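Local coordinates for protein orotidine 5'-phosphate decarboxylase (Methanocaldococcus jannaschii, PDB 4LUI) that probably catalyses the decarboxylation of orotidine 5'-monophosphate to UMP, the last step of the de novo pathway to that pyrimidine nucleotide, at residues B[28-32]-B[33-37]; B[50-54]-B[55-59]; B[152-156]-B[157-161]; B[196-199]-B[200-204]. All blocks are in the same frame, centred on the assembly; numbering follows the deposited sequence.

Contact 1. Residues B[28-32]-B[33-37]; sequences LDVLD and RDRAL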
loop_
_atom_site.group_PDB
_atom_site.type_symbol
_atom_site.label_atom_id
_atom_site.label_comp_id
_atom_site.label_asym_id
_atom_site.label_seq_id
_atom_site.Cartn_x
_atom_site.Cartn_y
_atom_site.Cartn_z
ATOM N N LEU B 28 15.409 -4.255 -2.920
ATOM C CA LEU B 28 15.835 -3.873 -4.262
ATOM C C LEU B 28 15.098 -2.616 -4.682
ATOM O O LEU B 28 14.253 -2.637 -5.574
ATOM C CB LEU B 28 15.562 -5.010 -5.243
ATOM C CG LEU B 28 16.059 -4.812 -6.678
ATOM C CD1 LEU B 28 17.548 -4.522 -6.691
ATOM C CD2 LEU B 28 15.743 -6.040 -7.505
ATOM N N ASP B 29 15.429 -1.511 -4.029
ATOM C CA ASP B 29 14.667 -0.280 -4.196
ATOM C C ASP B 29 15.279 0.611 -5.276
ATOM O O ASP B 29 15.824 1.683 -4.998
ATOM C CB ASP B 29 14.558 0.441 -2.858
ATOM C CG ASP B 29 13.793 -0.366 -1.830
ATOM O OD1 ASP B 29 12.882 -1.127 -2.228
ATOM O OD2 ASP B 29 14.113 -0.251 -0.629
ATOM N N VAL B 30 15.213 0.133 -6.513
ATOM C CA VAL B 30 15.597 0.933 -7.669
ATOM C C VAL B 30 14.336 1.150 -8.504
ATOM O O VAL B 30 13.342 0.463 -8.311
ATOM C CB VAL B 30 16.705 0.257 -8.493
ATOM C CG1 VAL B 30 17.957 0.112 -7.648
ATOM C CG2 VAL B 30 16.240 -1.104 -8.995
ATOM N N LEU B 31 14.356 2.135 -9.390
ATOM C CA LEU B 31 13.178 2.437 -10.195
ATOM C C LEU B 31 13.243 1.806 -11.571
ATOM O O LEU B 31 12.214 1.522 -12.182
ATOM C CB LEU B 31 13.032 3.943 -10.357
ATOM C CG LEU B 31 12.828 4.771 -9.090
ATOM C CD1 LEU B 31 12.802 6.240 -9.459
ATOM C CD2 LEU B 31 11.534 4.379 -8.393
ATOM N N ASP B 32 14.456 1.598 -12.058
ATOM C CA ASP B 32 14.665 1.153 -13.425
ATOM C C ASP B 32 14.757 -0.369 -13.506
ATOM O O ASP B 32 15.521 -1.001 -12.769
ATOM C CB ASP B 32 15.932 1.795 -13.972
ATOM C CG ASP B 32 16.269 1.318 -15.356
ATOM O OD1 ASP B 32 15.709 1.865 -16.329
ATOM O OD2 ASP B 32 17.095 0.394 -15.470
ATOM N N ARG B 33 13.985 -0.964 -14.411
ATOM C CA ARG B 33 13.892 -2.419 -14.431
ATOM C C ARG B 33 15.180 -3.079 -14.920
ATOM O O ARG B 33 15.531 -4.153 -14.429
ATOM C CB ARG B 33 12.668 -2.907 -15.216
ATOM C CG ARG B 33 12.812 -2.826 -16.713
ATOM C CD ARG B 33 11.548 -3.300 -17.423
ATOM N NE ARG B 33 11.309 -4.736 -17.293
ATOM C CZ ARG B 33 12.003 -5.672 -17.934
ATOM N NH1 ARG B 33 13.003 -5.332 -18.735
ATOM N NH2 ARG B 33 11.704 -6.952 -17.769
ATOM N N ASP B 34 15.886 -2.434 -15.851
ATOM C CA ASP B 34 17.177 -2.934 -16.337
ATOM C C ASP B 34 18.181 -2.989 -15.187
ATOM O O ASP B 34 18.897 -3.980 -15.010
ATOM C CB ASP B 34 17.750 -2.038 -17.444
ATOM C CG ASP B 34 16.921 -2.063 -18.717
ATOM O OD1 ASP B 34 16.106 -2.997 -18.890
ATOM O OD2 ASP B 34 17.102 -1.145 -19.551
ATOM N N ARG B 35 18.233 -1.909 -14.416
ATOM C CA ARG B 35 19.129 -1.845 -13.269
ATOM C C ARG B 35 18.780 -2.939 -12.261
ATOM O O ARG B 35 19.662 -3.602 -11.722
ATOM C CB ARG B 35 19.043 -0.470 -12.610
ATOM C CG ARG B 35 19.903 -0.303 -11.374
ATOM C CD ARG B 35 21.394 -0.361 -11.683
ATOM N NE ARG B 35 22.187 -0.174 -10.463
ATOM C CZ ARG B 35 23.472 -0.490 -10.343
ATOM N NH1 ARG B 35 24.132 -1.014 -11.369
ATOM N NH2 ARG B 35 24.097 -0.295 -9.190
ATOM N N ALA B 36 17.483 -3.110 -12.009
ATOM C CA ALA B 36 17.005 -4.124 -11.074
ATOM C C ALA B 36 17.460 -5.503 -11.529
ATOM O O ALA B 36 17.942 -6.308 -10.736
ATOM C CB ALA B 36 15.484 -4.067 -10.963
ATOM N N LEU B 37 17.330 -5.769 -12.820
ATOM C CA LEU B 37 17.678 -7.089 -13.330
ATOM C C LEU B 37 19.187 -7.319 -13.289
ATOM O O LEU B 37 19.644 -8.434 -13.035
ATOM C CB LEU B 37 17.131 -7.275 -14.746
ATOM C CG LEU B 37 15.607 -7.426 -14.774
ATOM C CD1 LEU B 37 15.072 -7.537 -16.194
ATOM C CD2 LEU B 37 15.157 -8.625 -13.935
#

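Contact 2. Residues B[50-54]-B[55-59]; sequences IKVGY and PLVLS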
loop_
_atom_site.group_PDB
_atom_site.type_symbol
_atom_site.label_atom_id
_atom_site.label_comp_id
_atom_site.label_asym_id
_atom_site.label_seq_id
_atom_site.Cartn_x
_atom_site.Cartn_y
_atom_site.Cartn_z
ATOM N N ILE B 50 14.803 -11.542 -2.162
ATOM C CA ILE B 50 14.752 -10.225 -2.786
ATOM C C ILE B 50 13.399 -9.602 -2.482
ATOM O O ILE B 50 12.365 -10.240 -2.702
ATOM C CB ILE B 50 14.950 -10.319 -4.311
ATOM C CG1 ILE B 50 16.327 -10.929 -4.625
ATOM C CG2 ILE B 50 14.814 -8.932 -4.955
ATOM C CD1 ILE B 50 16.557 -11.223 -6.075
ATOM N N LYS B 51 13.410 -8.375 -1.959
ATOM C CA LYS B 51 12.183 -7.652 -1.619
ATOM C C LYS B 51 11.981 -6.512 -2.616
ATOM O O LYS B 51 12.874 -5.676 -2.816
ATOM C CB LYS B 51 12.274 -7.114 -0.178
ATOM C CG LYS B 51 11.002 -6.438 0.353
ATOM C CD LYS B 51 11.115 -6.033 1.839
ATOM C CE LYS B 51 12.012 -4.811 2.050
ATOM N NZ LYS B 51 11.441 -3.561 1.467
ATOM N N VAL B 52 10.812 -6.487 -3.247
ATOM C CA VAL B 52 10.504 -5.457 -4.225
ATOM C C VAL B 52 9.290 -4.668 -3.765
ATOM O O VAL B 52 8.381 -5.218 -3.127
ATOM C CB VAL B 52 10.255 -6.033 -5.631
ATOM C CG1 VAL B 52 11.536 -6.673 -6.191
ATOM C CG2 VAL B 52 9.105 -7.017 -5.616
ATOM N N GLY B 53 9.280 -3.380 -4.075
ATOM C CA GLY B 53 8.170 -2.538 -3.660
ATOM C C GLY B 53 7.437 -1.917 -4.827
ATOM O O GLY B 53 7.780 -2.133 -5.985
ATOM N N TYR B 54 6.423 -1.113 -4.512
ATOM C CA TYR B 54 5.646 -0.437 -5.543
ATOM C C TYR B 54 6.385 0.508 -6.496
ATOM O O TYR B 54 6.037 0.567 -7.673
ATOM C CB TYR B 54 4.447 0.280 -4.917
ATOM C CG TYR B 54 3.274 -0.650 -4.632
ATOM C CD1 TYR B 54 2.783 -1.489 -5.624
ATOM C CD2 TYR B 54 2.650 -0.662 -3.392
ATOM C CE1 TYR B 54 1.709 -2.319 -5.396
ATOM C CE2 TYR B 54 1.553 -1.495 -3.152
ATOM C CZ TYR B 54 1.102 -2.322 -4.168
ATOM O OH TYR B 54 0.031 -3.177 -3.977
ATOM N N PRO B 55 7.368 1.282 -5.996
ATOM C CA PRO B 55 8.006 2.183 -6.967
ATOM C C PRO B 55 8.615 1.443 -8.161
ATOM O O PRO B 55 8.475 1.901 -9.305
ATOM C CB PRO B 55 9.068 2.901 -6.130
ATOM C CG PRO B 55 8.464 2.889 -4.717
ATOM C CD PRO B 55 7.827 1.535 -4.613
ATOM N N LEU B 56 9.237 0.300 -7.904
ATOM C CA LEU B 56 9.776 -0.501 -8.998
ATOM C C LEU B 56 8.656 -1.140 -9.811
ATOM O O LEU B 56 8.631 -1.049 -11.039
ATOM C CB LEU B 56 10.707 -1.580 -8.463
ATOM C CG LEU B 56 11.251 -2.576 -9.501
ATOM C CD1 LEU B 56 12.059 -1.870 -10.579
ATOM C CD2 LEU B 56 12.084 -3.638 -8.812
ATOM N N VAL B 57 7.721 -1.776 -9.118
ATOM C CA VAL B 57 6.690 -2.567 -9.790
ATOM C C VAL B 57 5.662 -1.722 -10.560
ATOM O O VAL B 57 5.181 -2.134 -11.615
ATOM C CB VAL B 57 6.010 -3.531 -8.796
ATOM C CG1 VAL B 57 4.893 -4.311 -9.477
ATOM C CG2 VAL B 57 7.047 -4.500 -8.232
ATOM N N LEU B 58 5.350 -0.530 -10.053
ATOM C CA LEU B 58 4.338 0.328 -10.685
ATOM C C LEU B 58 4.610 0.766 -12.114
ATOM O O LEU B 58 3.675 1.000 -12.888
ATOM C CB LEU B 58 4.097 1.572 -9.840
ATOM C CG LEU B 58 2.994 1.361 -8.821
ATOM C CD1 LEU B 58 2.896 2.568 -7.907
ATOM C CD2 LEU B 58 1.679 1.094 -9.539
ATOM N N SER B 59 5.886 0.894 -12.455
ATOM C CA SER B 59 6.286 1.351 -13.780
ATOM C C SER B 59 5.825 0.416 -14.902
ATOM O O SER B 59 5.251 0.864 -15.896
ATOM C CB SER B 59 7.804 1.526 -13.841
ATOM O OG SER B 59 8.237 1.720 -15.177
#

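Contact 3. Residues B[152-156]-B[157-161]; sequences EMAKK and LKVDA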
loop_
_atom_site.group_PDB
_atom_site.type_symbol
_atom_site.label_atom_id
_atom_site.label_comp_id
_atom_site.label_asym_id
_atom_site.label_seq_id
_atom_site.Cartn_x
_atom_site.Cartn_y
_atom_site.Cartn_z
ATOM N N GLU B 152 0.810 -9.563 18.700
ATOM C CA GLU B 152 -0.112 -10.560 19.232
ATOM C C GLU B 152 -1.062 -11.037 18.133
ATOM O O GLU B 152 -1.395 -12.225 18.078
ATOM C CB GLU B 152 -0.914 -10.019 20.427
ATOM C CG GLU B 152 -0.070 -9.722 21.655
ATOM C CD GLU B 152 -0.738 -8.755 22.619
ATOM O OE1 GLU B 152 -1.972 -8.570 22.531
ATOM O OE2 GLU B 152 -0.014 -8.177 23.462
ATOM N N MET B 153 -1.495 -10.133 17.261
ATOM C CA MET B 153 -2.397 -10.548 16.196
ATOM C C MET B 153 -1.666 -11.393 15.152
ATOM O O MET B 153 -2.235 -12.338 14.603
ATOM C CB MET B 153 -3.085 -9.352 15.544
ATOM C CG MET B 153 -4.198 -9.758 14.611
ATOM S SD MET B 153 -5.030 -8.342 13.889
ATOM C CE MET B 153 -3.631 -7.336 13.420
ATOM N N ALA B 154 -0.406 -11.060 14.892
ATOM C CA ALA B 154 0.414 -11.859 13.982
ATOM C C ALA B 154 0.526 -13.300 14.501
ATOM O O ALA B 154 0.401 -14.263 13.739
ATOM C CB ALA B 154 1.792 -11.244 13.836
ATOM N N LYS B 155 0.728 -13.439 15.809
ATOM C CA LYS B 155 0.804 -14.765 16.422
ATOM C C LYS B 155 -0.529 -15.513 16.330
ATOM O O LYS B 155 -0.559 -16.701 15.992
ATOM C CB LYS B 155 1.254 -14.662 17.882
ATOM C CG LYS B 155 1.239 -15.995 18.630
ATOM C CD LYS B 155 1.976 -15.904 19.961
ATOM C CE LYS B 155 1.351 -14.879 20.883
ATOM N NZ LYS B 155 2.188 -14.613 22.100
ATOM N N LYS B 156 -1.622 -14.812 16.629
ATOM C CA LYS B 156 -2.962 -15.405 16.593
ATOM C C LYS B 156 -3.313 -15.924 15.201
ATOM O O LYS B 156 -3.799 -17.055 15.050
ATOM C CB LYS B 156 -4.006 -14.373 17.033
ATOM C CG LYS B 156 -5.439 -14.863 16.940
ATOM C CD LYS B 156 -6.424 -13.740 17.232
ATOM C CE LYS B 156 -7.860 -14.232 17.083
ATOM N NZ LYS B 156 -8.864 -13.161 17.338
ATOM N N LEU B 157 -3.053 -15.102 14.187
ATOM C CA LEU B 157 -3.386 -15.454 12.808
ATOM C C LEU B 157 -2.381 -16.407 12.161
ATOM O O LEU B 157 -2.634 -16.927 11.076
ATOM C CB LEU B 157 -3.505 -14.192 11.950
ATOM C CG LEU B 157 -4.596 -13.202 12.367
ATOM C CD1 LEU B 157 -4.572 -11.971 11.456
ATOM C CD2 LEU B 157 -5.970 -13.867 12.354
ATOM N N LYS B 158 -1.256 -16.642 12.829
ATOM C CA LYS B 158 -0.231 -17.540 12.311
ATOM C C LYS B 158 0.280 -17.081 10.945
ATOM O O LYS B 158 0.372 -17.875 10.004
ATOM C CB LYS B 158 -0.742 -18.986 12.210
ATOM C CG LYS B 158 -1.180 -19.631 13.518
ATOM C CD LYS B 158 -1.698 -21.041 13.240
ATOM C CE LYS B 158 -2.442 -21.640 14.429
ATOM N NZ LYS B 158 -1.546 -21.867 15.583
ATOM N N VAL B 159 0.600 -15.800 10.819
ATOM C CA VAL B 159 1.250 -15.341 9.602
ATOM C C VAL B 159 2.653 -15.953 9.542
ATOM O O VAL B 159 3.146 -16.517 10.526
ATOM C CB VAL B 159 1.305 -13.801 9.519
ATOM C CG1 VAL B 159 -0.107 -13.215 9.446
ATOM C CG2 VAL B 159 2.041 -13.229 10.711
ATOM N N ASP B 160 3.292 -15.864 8.384
ATOM C CA ASP B 160 4.577 -16.521 8.181
ATOM C C ASP B 160 5.748 -15.791 8.823
ATOM O O ASP B 160 6.743 -16.423 9.197
ATOM C CB ASP B 160 4.835 -16.719 6.688
ATOM C CG ASP B 160 3.807 -17.609 6.046
ATOM O OD1 ASP B 160 4.027 -18.838 6.010
ATOM O OD2 ASP B 160 2.766 -17.086 5.610
ATOM N N ALA B 161 5.640 -14.465 8.922
ATOM C CA ALA B 161 6.711 -13.646 9.481
ATOM C C ALA B 161 6.186 -12.258 9.793
ATOM O O ALA B 161 5.097 -11.886 9.354
ATOM C CB ALA B 161 7.886 -13.540 8.499
#

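Contact 4. Residues B[196-199]-B[200-204]; sequences EDIL and NILDE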
loop_
_atom_site.group_PDB
_atom_site.type_symbol
_atom_site.label_atom_id
_atom_site.label_comp_id
_atom_site.label_asym_id
_atom_site.label_seq_id
_atom_site.Cartn_x
_atom_site.Cartn_y
_atom_site.Cartn_z
ATOM N N GLU B 196 24.788 -3.524 15.880
ATOM C CA GLU B 196 25.333 -4.332 16.959
ATOM C C GLU B 196 24.234 -4.987 17.800
ATOM O O GLU B 196 23.120 -4.465 17.902
ATOM C CB GLU B 196 26.278 -3.508 17.829
ATOM C CG GLU B 196 27.296 -4.351 18.569
ATOM C CD GLU B 196 27.953 -5.413 17.683
ATOM O OE1 GLU B 196 27.504 -6.588 17.711
ATOM O OE2 GLU B 196 28.920 -5.071 16.962
ATOM N N ASP B 197 24.558 -6.155 18.351
ATOM C CA ASP B 197 23.725 -6.833 19.338
ATOM C C ASP B 197 22.345 -7.263 18.840
ATOM O O ASP B 197 21.399 -7.364 19.633
ATOM C CB ASP B 197 23.604 -5.977 20.605
ATOM C CG ASP B 197 24.957 -5.672 21.228
ATOM O OD1 ASP B 197 25.787 -6.603 21.351
ATOM O OD2 ASP B 197 25.201 -4.498 21.582
ATOM N N ILE B 198 22.219 -7.525 17.542
ATOM C CA ILE B 198 20.985 -8.129 17.038
ATOM C C ILE B 198 21.174 -9.537 16.482
ATOM O O ILE B 198 20.249 -10.334 16.507
ATOM C CB ILE B 198 20.253 -7.260 15.998
ATOM C CG1 ILE B 198 21.057 -7.135 14.699
ATOM C CG2 ILE B 198 19.926 -5.890 16.590
ATOM C CD1 ILE B 198 20.241 -6.563 13.566
ATOM N N LEU B 199 22.369 -9.849 15.993
ATOM C CA LEU B 199 22.605 -11.166 15.407
ATOM C C LEU B 199 22.476 -12.300 16.421
ATOM O O LEU B 199 22.157 -13.426 16.055
ATOM C CB LEU B 199 23.967 -11.221 14.706
ATOM C CG LEU B 199 24.122 -10.291 13.501
ATOM C CD1 LEU B 199 25.434 -10.566 12.767
ATOM C CD2 LEU B 199 22.941 -10.421 12.555
ATOM N N ASN B 200 22.716 -12.004 17.693
ATOM C CA ASN B 200 22.551 -13.012 18.740
ATOM C C ASN B 200 21.090 -13.211 19.138
ATOM O O ASN B 200 20.750 -14.165 19.841
ATOM C CB ASN B 200 23.404 -12.665 19.962
ATOM C CG ASN B 200 23.295 -11.206 20.352
ATOM O OD1 ASN B 200 22.211 -10.630 20.341
ATOM N ND2 ASN B 200 24.428 -10.595 20.688
ATOM N N ILE B 201 20.238 -12.296 18.678
ATOM C CA ILE B 201 18.800 -12.343 18.913
ATOM C C ILE B 201 18.121 -13.122 17.796
ATOM O O ILE B 201 17.116 -13.787 18.011
ATOM C CB ILE B 201 18.207 -10.912 18.939
ATOM C CG1 ILE B 201 18.836 -10.095 20.070
ATOM C CG2 ILE B 201 16.686 -10.935 19.084
ATOM C CD1 ILE B 201 18.235 -8.714 20.236
ATOM N N LEU B 202 18.698 -13.048 16.602
ATOM C CA LEU B 202 18.097 -13.639 15.414
ATOM C C LEU B 202 18.580 -15.065 15.167
ATOM O O LEU B 202 19.614 -15.478 15.696
ATOM C CB LEU B 202 18.395 -12.757 14.197
ATOM C CG LEU B 202 17.943 -11.300 14.336
ATOM C CD1 LEU B 202 18.487 -10.459 13.185
ATOM C CD2 LEU B 202 16.424 -11.184 14.403
ATOM N N ASP B 203 17.816 -15.830 14.390
ATOM C CA ASP B 203 18.257 -17.163 13.976
ATOM C C ASP B 203 18.069 -17.385 12.479
ATOM O O ASP B 203 17.771 -16.432 11.731
ATOM C CB ASP B 203 17.617 -18.289 14.820
ATOM C CG ASP B 203 16.108 -18.406 14.640
ATOM O OD1 ASP B 203 15.555 -17.893 13.653
ATOM O OD2 ASP B 203 15.463 -19.049 15.501
ATOM N N GLU B 204 18.222 -18.636 12.055
ATOM C CA GLU B 204 18.263 -18.982 10.635
ATOM C C GLU B 204 16.908 -18.833 9.955
ATOM O O GLU B 204 16.813 -18.873 8.722
ATOM C CB GLU B 204 18.836 -20.397 10.429
ATOM C CG GLU B 204 17.885 -21.537 10.752
ATOM C CD GLU B 204 17.944 -21.959 12.205
ATOM O OE1 GLU B 204 18.464 -21.180 13.036
ATOM O OE2 GLU B 204 17.481 -23.080 12.513
#

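Contact 1. Residues B[28-32]-B[33-37]
Asp32 is the N-cap of helix 33-43: its side chain caps Arg35 N, while its own carbonyl starts the helical bonding. The helix is the first of the TIM barrel and follows strand 23-27. Asp32 OD2 accepts from Arg35 N at 2.8 Å, a bond that uses the anti side of the carboxylate with the donor only 16° out of its plane. With CG anti to the backbone N (chi1 176°), the carboxylate reaches forward over the open first turn. The carbonyl bond, from Ala36 N to Asp32 O at 3.0 Å, is the first regular i to i+4 bond of the helix. Asp34 OD2 comes within 4.4 Å of Asp32 OD2; the helix N-terminus probably eases this meeting of like charges.

Beneath the cap lies an apolar seam. Val30 and Leu28 approach Ala36 from the loop, and both also pack on Ile39 further along the same helix. Between them Asp29, a predicted substrate-binding residue, is the centre of an inverse gamma turn, closed by a weak bond from Val30 N to Leu28 O of 3.1 Å. The two arginines reach outward from the cap: Arg33 NE pairs with Glu63, and Arg35 NH2 donates to the carbonyls of Tyr215 and Ser217. Leu31 points away from the helix and packs on Ile95 of the second subunit. The closest apolar touch is Val30 CG2 on Ala36 CB, at 3.6 Å, while Leu28 CD2 meets the same methyl at 4.0 Å.

Contact 2. Residues B[50-54]-B[55-59]
Val52 spreads its two methyls over the first turn of the following helix, CG1 against Leu56 CD2 at 4.0 Å and CG2 near Val57 CG2 at 4.2 Å. This is the end of the second TIM-barrel strand, where the chain turns directly into helix 54-60; the short segment axes make 63° and approach to 6.7 Å. Val52 and Val57 meet at about a right angle. Gly53 is the N-cap residue, and its carbonyl O receives Val57 N at 3.2 Å. Next along, Leu58 N donates to Tyr54 O at 2.7 Å.

Tyr54 CB touches Pro55 CD and also lies 4.1 Å from Leu58 CD1, one turn on. The aromatic ring of Tyr54 stacks with Phe80, a predicted substrate-binding residue, and with Tyr54 of the second subunit, so this corner belongs to the dimer interface. On the strand, Lys51 packs on Met25 and Ala27 of strand 23-27, its NZ paired with Asp79; both Lys51 and Asp79 are predicted to bind substrate. Val57 also leans on the cap carbonyl: CG2, anti to its own carbonyl carbon and beside its backbone N, lies 3.3 Å from Gly53 O.

Contact 3. Residues B[152-156]-B[157-161]
Helix 147-157 unwinds at Lys158, the first residue to leave helical angles, with a positive phi of 59°. Just before it Leu157 N still makes a regular bond to Met153 O, 2.9 Å. Beyond it the chain folds back on the last turn: Val159 N reaches Ala154 O at 3.3 Å and Lys158 N reaches Lys155 O at 3.2 Å, both weak. This pair, one spanning six residues and one spanning four, fits a Schellman motif, and the apolar contact usual for it is present as well, with Val159 CG2 against Ala154 CB at 3.7 Å. Val159 sets that methyl between its backbone N and carbonyl carbon (chi1 of CG1 -64°), which turns it back to the helix. The Schellman turn leads the chain into strand 161-163 of the TIM barrel, beside strand 127-131.

Leu157 and Met153 run alongside each other in the same direction; in the Met153 conformer considered, one of two, CG is 3.9 Å from Leu157 CD1. Both also pack on helix 111-124, whose Gln118 NE2 donates to Leu157 O. The lysines of the last turn spread outward, Lys156 NZ forming a salt bridge with Glu111 and Lys155 NZ bonding to Ile178 O.

Contact 4. Residues B[196-199]-B[200-204]
Ile198 O is the crowded point of this contact, taking two backbone donors, whereas Asp197 and Asn200 meet only loosely on the solvent side. Residues 198-201 form a type I beta turn, its middle pair Leu199 and Asn200 having helix-like backbone angles, in the long connection between strands 183-186 and 207-210 of the TIM barrel. Ile201 N closes the turn at 2.9 Å from Ile198 O, but from above the carbonyl plane, 62° out of it. Leu202 N, 3.1 Å from the same oxygen, lies nearly along the C=O axis. Both bonds are bent at the hydrogen, that of Leu202 to 135°. Ile201 CB at 3.2 Å and Leu202 CG at 3.3 Å also press on Ile198 O.

The apolar flank is spread more thinly: Leu202 CD1 is 4.3 Å from Ile198 CD1 and 4.5 Å from Leu199 CD2. Leu172 of helix 169-179 touches Ile198, and Pro22 with Leu231 touches Leu199.

On the exposed side Asn200 folds back over the turn, its CG set between its backbone N and carbonyl carbon (chi1 45°). Asn200 OD1 lies 3.4 Å from Asp197 O, two acceptors that cannot bond, and Asn200 ND2 stays 4.3 Å from Asp197 OD1.

Along the chain the four contacts come strictly in series; none nests within or crosses another, and each is local, within ten consecutive residues or fewer. Contact 1 joins the loop after strand 23-27 to helix 33-43, and contact 2 joins strand 49-53 to helix 54-60. These two are neighbours, their centres 8 Å apart: Leu28 N lies 2.9 Å from Lys51 O, a probable hydrogen bond, and Leu31 packs on Pro55, tying adjacent barrel corners together. Contact 3 ends helix 147-157 ahead of strand 161-163, on the opposite side of the chain's centre from both. Contact 4 shapes the crossing from strand 183-186 to strand 207-210, with nearest atoms about 10 Å from contact 3.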